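Local coordinates for protein (endonuclease) (Salmonella typhimurium, PDB 1BYR) that is an endonuclease of the PLD-like family, folding as a compact alpha/beta subunit that pairs with a second copy of itself, at residues A[31-36]-A[93-98]; A[35-40]-A[58-63]. All blocks are in the same frame, centred on the assembly; numbering follows the deposited sequence.

Interaction 1. Residues A[31-36]-A[93-98]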
ATOM      1  N   ARG A  31      -1.597 -14.912  -7.133  1.00  9.59           N
ATOM      2  CA  ARG A  31      -2.355 -15.019  -5.888  1.00  8.95           C
ATOM      3  C   ARG A  31      -2.606 -13.566  -5.534  1.00  8.31           C
ATOM      4  O   ARG A  31      -1.679 -12.860  -5.174  1.00  6.58           O
ATOM      5  CB  ARG A  31      -1.512 -15.696  -4.798  1.00  9.61           C
ATOM      6  CG  ARG A  31      -1.337 -17.207  -4.985  1.00 11.04           C
ATOM      7  CD  ARG A  31      -2.679 -17.914  -5.088  1.00 10.61           C
ATOM      8  NE  ARG A  31      -2.530 -19.352  -5.294  1.00 11.92           N
ATOM      9  CZ  ARG A  31      -2.703 -19.967  -6.461  1.00 10.95           C
ATOM     10  NH1 ARG A  31      -3.032 -19.276  -7.548  1.00 10.00           N
ATOM     11  NH2 ARG A  31      -2.555 -21.283  -6.536  1.00  9.99           N
ATOM     12  N   MET A  32      -3.851 -13.123  -5.670  1.00  7.65           N
ATOM     13  CA  MET A  32      -4.213 -11.731  -5.423  1.00  8.03           C
ATOM     14  C   MET A  32      -5.101 -11.458  -4.205  1.00  7.68           C
ATOM     15  O   MET A  32      -5.988 -12.248  -3.872  1.00  6.72           O
ATOM     16  CB  MET A  32      -4.898 -11.176  -6.676  1.00  6.52           C
ATOM     17  CG  MET A  32      -5.272  -9.705  -6.628  1.00  7.15           C
ATOM     18  SD  MET A  32      -6.051  -9.291  -8.191  1.00  9.57           S
ATOM     19  CE  MET A  32      -5.976  -7.582  -8.247  1.00  7.32           C
ATOM     20  N   MET A  33      -4.842 -10.320  -3.551  1.00  6.80           N
ATOM     21  CA  MET A  33      -5.597  -9.865  -2.385  1.00  6.38           C
ATOM     22  C   MET A  33      -6.054  -8.466  -2.762  1.00  8.01           C
ATOM     23  O   MET A  33      -5.259  -7.664  -3.259  1.00  8.12           O
ATOM     24  CB  MET A  33      -4.699  -9.740  -1.135  1.00  5.46           C
ATOM     25  CG  MET A  33      -3.960 -11.009  -0.690  1.00  5.62           C
ATOM     26  SD  MET A  33      -3.009 -10.773   0.852  1.00 11.38           S
ATOM     27  CE  MET A  33      -4.242 -11.055   2.100  1.00  6.36           C
ATOM     28  N   ALA A  34      -7.325  -8.151  -2.530  1.00  6.08           N
ATOM     29  CA  ALA A  34      -7.803  -6.829  -2.862  1.00  5.92           C
ATOM     30  C   ALA A  34      -8.857  -6.325  -1.901  1.00  5.93           C
ATOM     31  O   ALA A  34      -9.561  -7.106  -1.275  1.00  6.91           O
ATOM     32  CB  ALA A  34      -8.370  -6.833  -4.266  1.00  6.38           C
ATOM     33  N   TYR A  35      -8.949  -5.004  -1.782  1.00  7.82           N
ATOM     34  CA  TYR A  35      -9.984  -4.381  -0.968  1.00  7.13           C
ATOM     35  C   TYR A  35     -10.965  -4.067  -2.106  1.00  7.49           C
ATOM     36  O   TYR A  35     -11.492  -4.986  -2.713  1.00  9.87           O
ATOM     37  CB  TYR A  35      -9.438  -3.112  -0.313  1.00  7.65           C
ATOM     38  CG  TYR A  35     -10.476  -2.261   0.385  1.00  7.28           C
ATOM     39  CD1 TYR A  35     -11.539  -2.838   1.068  1.00  9.09           C
ATOM     40  CD2 TYR A  35     -10.386  -0.878   0.364  1.00  7.76           C
ATOM     41  CE1 TYR A  35     -12.491  -2.051   1.712  1.00  9.46           C
ATOM     42  CE2 TYR A  35     -11.333  -0.082   1.001  1.00  7.71           C
ATOM     43  CZ  TYR A  35     -12.381  -0.672   1.679  1.00  9.17           C
ATOM     44  OH  TYR A  35     -13.308   0.116   2.326  1.00 10.67           O
ATOM     45  N   SER A  36     -11.192  -2.803  -2.430  1.00  7.04           N
ATOM     46  CA  SER A  36     -12.076  -2.482  -3.551  1.00  8.17           C
ATOM     47  C   SER A  36     -11.564  -3.167  -4.822  1.00  9.44           C
ATOM     48  O   SER A  36     -10.445  -2.913  -5.260  1.00  8.30           O
ATOM     49  CB  SER A  36     -12.112  -0.982  -3.753  1.00  7.76           C
ATOM     50  OG  SER A  36     -12.282  -0.365  -2.513  1.00  8.28           O
ATOM     51  N   GLN A  93     -10.313  -6.190   4.857  1.00  9.66           N
ATOM     52  CA  GLN A  93      -9.185  -6.947   4.302  1.00  8.56           C
ATOM     53  C   GLN A  93      -8.638  -5.878   3.372  1.00  9.43           C
ATOM     54  O   GLN A  93      -9.015  -5.789   2.201  1.00 10.45           O
ATOM     55  CB  GLN A  93      -9.632  -8.164   3.485  1.00  6.56           C
ATOM     56  CG  GLN A  93      -8.559  -9.238   3.400  1.00  6.39           C
ATOM     57  CD  GLN A  93      -8.734 -10.166   2.210  1.00  8.30           C
ATOM     58  OE1 GLN A  93      -8.428  -9.819   1.083  1.00 10.43           O
ATOM     59  NE2 GLN A  93      -9.233 -11.349   2.476  1.00  6.06           N
ATOM     60  N   HIS A  94      -7.760  -5.050   3.921  1.00  9.95           N
ATOM     61  CA  HIS A  94      -7.198  -3.894   3.218  1.00  7.92           C
ATOM     62  C   HIS A  94      -6.027  -4.061   2.240  1.00  7.17           C
ATOM     63  O   HIS A  94      -5.672  -3.102   1.546  1.00  3.49           O
ATOM     64  CB  HIS A  94      -6.845  -2.831   4.277  1.00  9.03           C
ATOM     65  CG  HIS A  94      -6.811  -1.426   3.762  1.00  8.54           C
ATOM     66  ND1 HIS A  94      -5.671  -0.664   3.760  1.00  8.28           N
ATOM     67  CD2 HIS A  94      -7.783  -0.658   3.207  1.00  6.76           C
ATOM     68  CE1 HIS A  94      -5.932   0.531   3.249  1.00  7.62           C
ATOM     69  NE2 HIS A  94      -7.207   0.552   2.899  1.00  9.32           N
ATOM     70  N   ASP A  95      -5.437  -5.257   2.166  1.00  7.22           N
ATOM     71  CA  ASP A  95      -4.310  -5.509   1.266  1.00  7.40           C
ATOM     72  C   ASP A  95      -4.630  -5.311  -0.210  1.00  9.04           C
ATOM     73  O   ASP A  95      -5.722  -5.649  -0.670  1.00  8.82           O
ATOM     74  CB  ASP A  95      -3.789  -6.946   1.418  1.00  6.31           C
ATOM     75  CG  ASP A  95      -3.471  -7.306   2.853  1.00  7.61           C
ATOM     76  OD1 ASP A  95      -4.386  -7.786   3.555  1.00  7.15           O
ATOM     77  OD2 ASP A  95      -2.310  -7.116   3.280  1.00  6.36           O
ATOM     78  N   LYS A  96      -3.665  -4.760  -0.953  1.00  8.99           N
ATOM     79  CA  LYS A  96      -3.774  -4.565  -2.401  1.00  7.77           C
ATOM     80  C   LYS A  96      -2.472  -5.230  -2.850  1.00  7.47           C
ATOM     81  O   LYS A  96      -1.441  -4.581  -3.043  1.00  6.00           O
ATOM     82  CB  LYS A  96      -3.781  -3.067  -2.769  1.00  7.29           C
ATOM     83  CG  LYS A  96      -4.789  -2.239  -1.984  1.00  5.89           C
ATOM     84  CD  LYS A  96      -4.122  -1.599  -0.741  1.00  5.39           C
ATOM     85  CE  LYS A  96      -4.867  -0.362  -0.240  1.00  3.77           C
ATOM     86  NZ  LYS A  96      -6.285  -0.673   0.091  1.00  4.89           N
ATOM     87  N   VAL A  97      -2.538  -6.543  -2.994  1.00  6.58           N
ATOM     88  CA  VAL A  97      -1.362  -7.336  -3.319  1.00  6.83           C
ATOM     89  C   VAL A  97      -1.547  -8.337  -4.458  1.00  7.62           C
ATOM     90  O   VAL A  97      -2.592  -8.977  -4.578  1.00  6.68           O
ATOM     91  CB  VAL A  97      -0.927  -8.143  -2.066  1.00  7.38           C
ATOM     92  CG1 VAL A  97       0.132  -9.197  -2.443  1.00  7.16           C
ATOM     93  CG2 VAL A  97      -0.419  -7.200  -0.976  1.00  5.13           C
ATOM     94  N   ILE A  98      -0.517  -8.460  -5.291  1.00  8.81           N
ATOM     95  CA  ILE A  98      -0.506  -9.431  -6.376  1.00  8.45           C
ATOM     96  C   ILE A  98       0.822 -10.185  -6.289  1.00  8.43           C
ATOM     97  O   ILE A  98       1.891  -9.597  -6.430  1.00  7.40           O
ATOM     98  CB  ILE A  98      -0.617  -8.774  -7.784  1.00  8.68           C
ATOM     99  CG1 ILE A  98      -1.939  -8.016  -7.919  1.00  7.76           C
ATOM    100  CG2 ILE A  98      -0.588  -9.858  -8.863  1.00  8.68           C
ATOM    101  CD1 ILE A  98      -2.197  -7.427  -9.309  1.00  5.00           C
TER
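Met33 and Val97 face each other as a hydrogen-bonded antiparallel pair: Met33 N donates to Val97 O at 2.8 Å in an almost straight bond, and Val97 N returns one to Met33 O at 3.0 Å. Their side chains point to the face covered by helix 131-146. Those of the next pair, Met32 and Ile98, lie side by side on the other. Met32 is fully extended, with CG anti to the backbone N (chi1 -177°), which carries its methyl CE out to 3.9 Å from Ile98 CD1. Met33 instead bends at its last torsion (chi3 85°) and runs alongside Asp95, Met33 CE coming to 3.6 Å from Asp95 OD1. A flexible, unbranched thioether suits both places, since it can run straight or curl to fit its neighbour. The Asp95 carboxylate has polar partners of its own in His140 and in Ser121 of the second subunit.

Beyond the paired residues the chains change character. The Tyr35 ring meets the His94 ring obliquely, Tyr35 CD2 to His94 CD2 at 3.9 Å, with planes 52° apart. Lys96, bent at its second and fourth torsions, runs alongside Tyr35, Lys96 NZ 4.0 Å from Tyr35 CB, and is held there by a hydrogen bond of 2.9 Å from NZ to His94 O. Such a chain can bring its amine over one face of the imidazole, toward the rim; the ring's ND1 is hydrogen-bonded to Glu122 of the second subunit. His94 and Lys96 are the H and K of the HKD signature of the PLD-like family, displayed where a central sheet strand begins, at the subunit interface.

Interaction 2. Residues A[35-40]-A[58-63]; sequences YSFTAP and IVIDER
Phe37 lies across two isoleucines of strand 55-61, crossing each at about a right angle. Over one face of its ring sits the branch methyl of Ile60: CG2 is 4.2 Å from the centroid of the Phe37 ring and 20° off its normal, a CH-pi contact offset toward the CG side of the ring. Ile60 carries CG1 between the backbone N and the carbonyl carbon (chi1 72°), and its two arms reach the ring separately, Ile60 CD1 coming to 4.1 Å from Phe37 CD2. Farther out, Phe37 CZ meets Ile58 CD1 at 4.0 Å. Beta-branched side chains are well suited to a strand, and alternate ones on the same face meet the ring at two places, Ile60 over its face and Ile58 obliquely at its far end, with Met32 and Ile77 also packing on it.

Tyr35 presents an edge to Asp61. Asp61 CB lies in the ring plane, and Asp61 OD2 stands 3.5 Å from Tyr35 CE1, with the carboxylate turned 63° from the ring. Its oxygens are occupied by main-chain donors, OD1 by Gln93 N and OD2 by Gly64 N, so the short acid ties loops together beside the tyrosine. The amide of Asn65 joins the two chains as well, donating to Tyr35 O and Asp61 O and accepting from Phe37 N. Strands 29-34 and 55-61 are parallel neighbours linked through helix 40-51, and the contact joins the loop after the first to the C-terminal half of the second, at the C-terminal ends of the parallel strands of a beta-alpha-beta unit.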
ATOM      1  N   TYR A  35      -8.949  -5.004  -1.782  1.00  7.82           N
ATOM      2  CA  TYR A  35      -9.984  -4.381  -0.968  1.00  7.13           C
ATOM      3  C   TYR A  35     -10.965  -4.067  -2.106  1.00  7.49           C
ATOM      4  O   TYR A  35     -11.492  -4.986  -2.713  1.00  9.87           O
ATOM      5  CB  TYR A  35      -9.438  -3.112  -0.313  1.00  7.65           C
ATOM      6  CG  TYR A  35     -10.476  -2.261   0.385  1.00  7.28           C
ATOM      7  CD1 TYR A  35     -11.539  -2.838   1.068  1.00  9.09           C
ATOM      8  CD2 TYR A  35     -10.386  -0.878   0.364  1.00  7.76           C
ATOM      9  CE1 TYR A  35     -12.491  -2.051   1.712  1.00  9.46           C
ATOM     10  CE2 TYR A  35     -11.333  -0.082   1.001  1.00  7.71           C
ATOM     11  CZ  TYR A  35     -12.381  -0.672   1.679  1.00  9.17           C
ATOM     12  OH  TYR A  35     -13.308   0.116   2.326  1.00 10.67           O
ATOM     13  N   SER A  36     -11.192  -2.803  -2.430  1.00  7.04           N
ATOM     14  CA  SER A  36     -12.076  -2.482  -3.551  1.00  8.17           C
ATOM     15  C   SER A  36     -11.564  -3.167  -4.822  1.00  9.44           C
ATOM     16  O   SER A  36     -10.445  -2.913  -5.260  1.00  8.30           O
ATOM     17  CB  SER A  36     -12.112  -0.982  -3.753  1.00  7.76           C
ATOM     18  OG  SER A  36     -12.282  -0.365  -2.513  1.00  8.28           O
ATOM     19  N   PHE A  37     -12.406  -4.011  -5.422  1.00  8.76           N
ATOM     20  CA  PHE A  37     -12.064  -4.801  -6.604  1.00  8.21           C
ATOM     21  C   PHE A  37     -13.012  -4.411  -7.749  1.00  9.82           C
ATOM     22  O   PHE A  37     -14.066  -5.026  -7.912  1.00  9.33           O
ATOM     23  CB  PHE A  37     -12.240  -6.273  -6.192  1.00  8.56           C
ATOM     24  CG  PHE A  37     -11.755  -7.284  -7.191  1.00  8.41           C
ATOM     25  CD1 PHE A  37     -10.400  -7.462  -7.433  1.00  7.19           C
ATOM     26  CD2 PHE A  37     -12.666  -8.111  -7.846  1.00  8.24           C
ATOM     27  CE1 PHE A  37      -9.951  -8.460  -8.306  1.00  6.34           C
ATOM     28  CE2 PHE A  37     -12.229  -9.107  -8.721  1.00  5.63           C
ATOM     29  CZ  PHE A  37     -10.874  -9.278  -8.954  1.00  6.52           C
ATOM     30  N   THR A  38     -12.635  -3.412  -8.550  1.00  9.37           N
ATOM     31  CA  THR A  38     -13.524  -2.935  -9.625  1.00  9.40           C
ATOM     32  C   THR A  38     -12.960  -2.554 -11.009  1.00  9.90           C
ATOM     33  O   THR A  38     -13.713  -2.538 -11.987  1.00 10.31           O
ATOM     34  CB  THR A  38     -14.341  -1.688  -9.158  1.00  8.92           C
ATOM     35  OG1 THR A  38     -13.445  -0.587  -8.960  1.00  8.82           O
ATOM     36  CG2 THR A  38     -15.071  -1.953  -7.850  1.00  8.46           C
ATOM     37  N   ALA A  39     -11.673  -2.238 -11.106  1.00  7.48           N
ATOM     38  CA  ALA A  39     -11.093  -1.807 -12.385  1.00  8.23           C
ATOM     39  C   ALA A  39     -11.224  -2.773 -13.568  1.00  9.12           C
ATOM     40  O   ALA A  39     -10.581  -3.825 -13.600  1.00  9.01           O
ATOM     41  CB  ALA A  39      -9.624  -1.435 -12.184  1.00  6.90           C
ATOM     42  N   PRO A  40     -12.037  -2.411 -14.579  1.00 10.60           N
ATOM     43  CA  PRO A  40     -12.213  -3.293 -15.742  1.00 10.14           C
ATOM     44  C   PRO A  40     -10.894  -3.729 -16.391  1.00  8.95           C
ATOM     45  O   PRO A  40     -10.742  -4.887 -16.757  1.00  9.50           O
ATOM     46  CB  PRO A  40     -13.095  -2.474 -16.688  1.00 10.49           C
ATOM     47  CG  PRO A  40     -13.845  -1.552 -15.778  1.00 12.15           C
ATOM     48  CD  PRO A  40     -12.850  -1.187 -14.702  1.00 10.22           C
ATOM     49  N   ILE A  58      -8.035 -15.511  -6.262  1.00 10.38           N
ATOM     50  CA  ILE A  58      -8.223 -14.202  -5.651  1.00  9.11           C
ATOM     51  C   ILE A  58      -9.107 -14.161  -4.402  1.00  8.44           C
ATOM     52  O   ILE A  58     -10.152 -14.805  -4.347  1.00  8.67           O
ATOM     53  CB  ILE A  58      -8.838 -13.251  -6.708  1.00  7.16           C
ATOM     54  CG1 ILE A  58      -8.080 -13.405  -8.023  1.00  7.30           C
ATOM     55  CG2 ILE A  58      -8.825 -11.803  -6.221  1.00  8.38           C
ATOM     56  CD1 ILE A  58      -8.694 -12.648  -9.185  1.00  5.64           C
ATOM     57  N   VAL A  59      -8.673 -13.418  -3.381  1.00  8.67           N
ATOM     58  CA  VAL A  59      -9.472 -13.248  -2.165  1.00  9.80           C
ATOM     59  C   VAL A  59      -9.623 -11.758  -1.957  1.00  9.42           C
ATOM     60  O   VAL A  59      -8.629 -11.029  -1.903  1.00  9.91           O
ATOM     61  CB  VAL A  59      -8.803 -13.845  -0.907  1.00 10.68           C
ATOM     62  CG1 VAL A  59      -8.985 -15.336  -0.909  1.00 16.74           C
ATOM     63  CG2 VAL A  59      -7.339 -13.466  -0.854  1.00  9.74           C
ATOM     64  N   ILE A  60     -10.867 -11.298  -1.869  1.00  6.89           N
ATOM     65  CA  ILE A  60     -11.125  -9.878  -1.691  1.00  6.57           C
ATOM     66  C   ILE A  60     -11.964  -9.579  -0.460  1.00  7.71           C
ATOM     67  O   ILE A  60     -12.609 -10.464   0.098  1.00  5.80           O
ATOM     68  CB  ILE A  60     -11.849  -9.311  -2.928  1.00  5.86           C
ATOM     69  CG1 ILE A  60     -13.299  -9.810  -2.966  1.00  5.26           C
ATOM     70  CG2 ILE A  60     -11.121  -9.757  -4.185  1.00  6.84           C
ATOM     71  CD1 ILE A  60     -14.074  -9.395  -4.236  1.00  2.00           C
ATOM     72  N   ASP A  61     -11.932  -8.323  -0.026  1.00  8.00           N
ATOM     73  CA  ASP A  61     -12.710  -7.881   1.115  1.00  7.55           C
ATOM     74  C   ASP A  61     -14.191  -7.998   0.774  1.00  9.95           C
ATOM     75  O   ASP A  61     -14.613  -7.598  -0.319  1.00 11.10           O
ATOM     76  CB  ASP A  61     -12.390  -6.417   1.441  1.00  6.30           C
ATOM     77  CG  ASP A  61     -13.176  -5.923   2.619  1.00  4.90           C
ATOM     78  OD1 ASP A  61     -12.882  -6.370   3.741  1.00  7.48           O
ATOM     79  OD2 ASP A  61     -14.083  -5.096   2.417  1.00  6.90           O
ATOM     80  N   GLU A  62     -14.976  -8.519   1.710  1.00 10.88           N
ATOM     81  CA  GLU A  62     -16.408  -8.701   1.480  1.00 10.93           C
ATOM     82  C   GLU A  62     -17.270  -7.454   1.607  1.00 11.42           C
ATOM     83  O   GLU A  62     -17.981  -7.089   0.665  1.00 11.63           O
ATOM     84  CB  GLU A  62     -16.952  -9.776   2.419  1.00 12.83           C
ATOM     85  CG  GLU A  62     -18.344 -10.250   2.065  1.00 18.27           C
ATOM     86  CD  GLU A  62     -18.779 -11.436   2.899  1.00 21.98           C
ATOM     87  OE1 GLU A  62     -18.014 -12.428   2.985  1.00 25.46           O
ATOM     88  OE2 GLU A  62     -19.887 -11.368   3.474  1.00 24.96           O
ATOM     89  N   ARG A  63     -17.215  -6.787   2.757  1.00 11.13           N
ATOM     90  CA  ARG A  63     -18.040  -5.593   2.975  1.00 10.49           C
ATOM     91  C   ARG A  63     -17.842  -4.448   2.003  1.00  7.96           C
ATOM     92  O   ARG A  63     -18.790  -3.723   1.702  1.00  8.59           O
ATOM     93  CB  ARG A  63     -17.840  -5.064   4.393  1.00 12.60           C
ATOM     94  CG  ARG A  63     -18.148  -6.056   5.489  1.00 17.84           C
ATOM     95  CD  ARG A  63     -18.050  -5.340   6.831  1.00 23.46           C
ATOM     96  NE  ARG A  63     -18.280  -3.908   6.665  1.00 22.52           N
ATOM     97  CZ  ARG A  63     -17.421  -2.958   7.017  1.00 25.46           C
ATOM     98  NH1 ARG A  63     -16.264  -3.278   7.563  1.00 27.79           N
ATOM     99  NH2 ARG A  63     -17.729  -1.682   6.820  1.00 28.95           N
TER

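Overall arrangement
Both contacts are mostly buried and flank the same strand, 29-34, in the mixed sheet: interaction 1 lies on its antiparallel side, interaction 2 toward its parallel neighbour 55-61. Tyr35 belongs to both, with His94 of interaction 1 and Asp61 of interaction 2 each meeting its ring. A further tie runs directly between them, from Ala34 O to Asp61 N, a probable hydrogen bond. Their chemistry differs with place. Interaction 1 combines backbone pairing with polar side chains that reach the second subunit, whereas interaction 2 is mainly apolar packing between a loop and a strand, on the sheet face that carries Met32, near helix 68-79, and lies within one subunit.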